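PDB 3S9V: abietadiene synthase, chloroplastic from Abies grandis, which belongs to the terpene synthase family of plant enzymes, as a largely helical protein of the chloroplast. Local coordinates for residues Leu330-Tyr335 / Ser373-Pro378. Residues are numbered along the deposited sequence; the frame is centred on the assembly and turned at random.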
loop_
_atom_site.group_PDB
_atom_site.type_symbol
_atom_site.label_atom_id
_atom_site.label_comp_id
_atom_site.label_asym_id
_atom_site.label_seq_id
_atom_site.Cartn_x
_atom_site.Cartn_y
_atom_site.Cartn_z
ATOM N N LEU A 330 5.133 -0.254 9.467
ATOM C CA LEU A 330 5.501 -0.222 10.882
ATOM C C LEU A 330 4.859 0.994 11.545
ATOM O O LEU A 330 4.431 0.938 12.703
ATOM C CB LEU A 330 7.027 -0.165 11.054
ATOM C CG LEU A 330 7.776 -1.459 10.698
ATOM C CD1 LEU A 330 9.271 -1.243 10.801
ATOM C CD2 LEU A 330 7.347 -2.577 11.647
ATOM N N ARG A 331 4.789 2.096 10.804
ATOM C CA ARG A 331 4.177 3.297 11.335
ATOM C C ARG A 331 2.690 3.076 11.560
ATOM O O ARG A 331 2.166 3.383 12.636
ATOM C CB ARG A 331 4.373 4.480 10.388
ATOM C CG ARG A 331 3.399 5.626 10.655
ATOM C CD ARG A 331 3.860 6.909 9.999
ATOM N NE ARG A 331 5.008 7.460 10.702
ATOM C CZ ARG A 331 5.606 8.598 10.375
ATOM N NH1 ARG A 331 6.644 9.022 11.081
ATOM N NH2 ARG A 331 5.174 9.301 9.337
ATOM N N LEU A 332 2.003 2.546 10.554
ATOM C CA LEU A 332 0.571 2.320 10.700
ATOM C C LEU A 332 0.257 1.341 11.818
ATOM O O LEU A 332 -0.810 1.419 12.426
ATOM C CB LEU A 332 -0.047 1.841 9.380
ATOM C CG LEU A 332 -0.121 2.908 8.279
ATOM C CD1 LEU A 332 -0.614 2.297 6.986
ATOM C CD2 LEU A 332 -1.052 4.035 8.721
ATOM N N HIS A 333 1.178 0.429 12.112
ATOM C CA HIS A 333 0.923 -0.536 13.177
ATOM C C HIS A 333 1.408 -0.133 14.568
ATOM O O HIS A 333 1.524 -0.978 15.456
ATOM C CB HIS A 333 1.486 -1.903 12.790
ATOM C CG HIS A 333 0.671 -2.602 11.752
ATOM N ND1 HIS A 333 -0.202 -3.623 12.056
ATOM C CD2 HIS A 333 0.546 -2.385 10.422
ATOM C CE1 HIS A 333 -0.831 -4.006 10.958
ATOM N NE2 HIS A 333 -0.394 -3.269 9.952
ATOM N N GLY A 334 1.697 1.155 14.748
ATOM C CA GLY A 334 2.109 1.667 16.051
ATOM C C GLY A 334 3.560 1.579 16.500
ATOM O O GLY A 334 3.854 1.833 17.668
ATOM N N TYR A 335 4.464 1.227 15.593
ATOM C CA TYR A 335 5.872 1.122 15.935
ATOM C C TYR A 335 6.532 2.498 15.883
ATOM O O TYR A 335 6.100 3.373 15.133
ATOM C CB TYR A 335 6.567 0.155 14.975
ATOM C CG TYR A 335 6.128 -1.278 15.160
ATOM C CD1 TYR A 335 6.739 -2.103 16.108
ATOM C CD2 TYR A 335 5.072 -1.799 14.419
ATOM C CE1 TYR A 335 6.302 -3.419 16.308
ATOM C CE2 TYR A 335 4.626 -3.107 14.611
ATOM C CZ TYR A 335 5.243 -3.913 15.553
ATOM O OH TYR A 335 4.803 -5.212 15.724
ATOM N N SER A 373 4.967 8.213 1.416
ATOM C CA SER A 373 5.010 9.667 1.604
ATOM C C SER A 373 3.704 10.328 2.022
ATOM O O SER A 373 3.715 11.445 2.546
ATOM C CB SER A 373 5.519 10.356 0.334
ATOM O OG SER A 373 4.549 10.288 -0.702
ATOM N N HIS A 374 2.581 9.659 1.784
ATOM C CA HIS A 374 1.290 10.232 2.148
ATOM C C HIS A 374 0.947 10.059 3.625
ATOM O O HIS A 374 0.143 10.814 4.164
ATOM C CB HIS A 374 0.174 9.627 1.291
ATOM C CG HIS A 374 0.137 10.152 -0.111
ATOM N ND1 HIS A 374 -0.432 11.365 -0.436
ATOM C CD2 HIS A 374 0.651 9.656 -1.263
ATOM C CE1 HIS A 374 -0.264 11.596 -1.726
ATOM N NE2 HIS A 374 0.391 10.576 -2.250
ATOM N N VAL A 375 1.553 9.074 4.282
ATOM C CA VAL A 375 1.260 8.835 5.691
ATOM C C VAL A 375 2.273 9.601 6.527
ATOM O O VAL A 375 3.072 9.025 7.263
ATOM C CB VAL A 375 1.311 7.323 6.019
ATOM C CG1 VAL A 375 0.737 7.071 7.393
ATOM C CG2 VAL A 375 0.523 6.541 4.974
ATOM N N SER A 376 2.210 10.921 6.406
ATOM C CA SER A 376 3.127 11.803 7.091
ATOM C C SER A 376 2.508 12.575 8.243
ATOM O O SER A 376 1.283 12.736 8.329
ATOM C CB SER A 376 3.689 12.805 6.095
ATOM O OG SER A 376 2.623 13.557 5.537
ATOM N N PHE A 377 3.391 13.069 9.107
ATOM C CA PHE A 377 3.018 13.856 10.265
ATOM C C PHE A 377 3.465 15.285 10.009
ATOM O O PHE A 377 4.312 15.534 9.151
ATOM C CB PHE A 377 3.712 13.325 11.521
ATOM C CG PHE A 377 3.352 11.913 11.860
ATOM C CD1 PHE A 377 2.191 11.338 11.357
ATOM C CD2 PHE A 377 4.161 11.164 12.708
ATOM C CE1 PHE A 377 1.838 10.033 11.692
ATOM C CE2 PHE A 377 3.815 9.860 13.051
ATOM C CZ PHE A 377 2.649 9.294 12.539
ATOM N N PRO A 378 2.899 16.245 10.749
ATOM C CA PRO A 378 3.298 17.636 10.537
ATOM C C PRO A 378 4.788 17.826 10.755
ATOM O O PRO A 378 5.368 17.247 11.675
ATOM C CB PRO A 378 2.453 18.398 11.559
ATOM C CG PRO A 378 2.209 17.377 12.642
ATOM C CD PRO A 378 1.934 16.128 11.855
#
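NH2 of R331 is gripped twice: it donates to V375 O at 3.0 Å and forms a salt bridge with E380, whose carboxylate also accepts the backbone N-H of F377. The contact joins the C-terminal end of helix 320-332 to the loop before helix 381-397, in the helical part of the chain that belongs to the terpene synthase N-terminal family. A Schellman motif closes the helix, with G334 at its C-prime position; phi is positive there, and a CB would press on the preceding carbonyl O. V375 O lies at the edge of the guanidinium, in its plane, and the N-H points at it fairly straight, 155° at the hydrogen; an inverse gamma turn centred on V375 shapes the backbone here. Arginine suits the place because its flat cation can bond at its edge and stack through its face. With CG anti to the backbone N (chi1 162°) and a bend at chi3, the side chain reaches the loop and lays its guanidinium on the F377 ring, planes 15° apart. The stack is also a cation-pi contact, R331 CZ sitting 3.8 Å from the centroid of the F377 ring. Phenylalanine offers a broad apolar face to the cation, and its ring also touches R732 and V735 of helix 712-736, so the loop packs against the C-terminal part of the chain. Beside the arginine, L332 and V375 add an apolar touch at about a right angle, L332 CD2 meeting V375 CG1 at 3.8 Å.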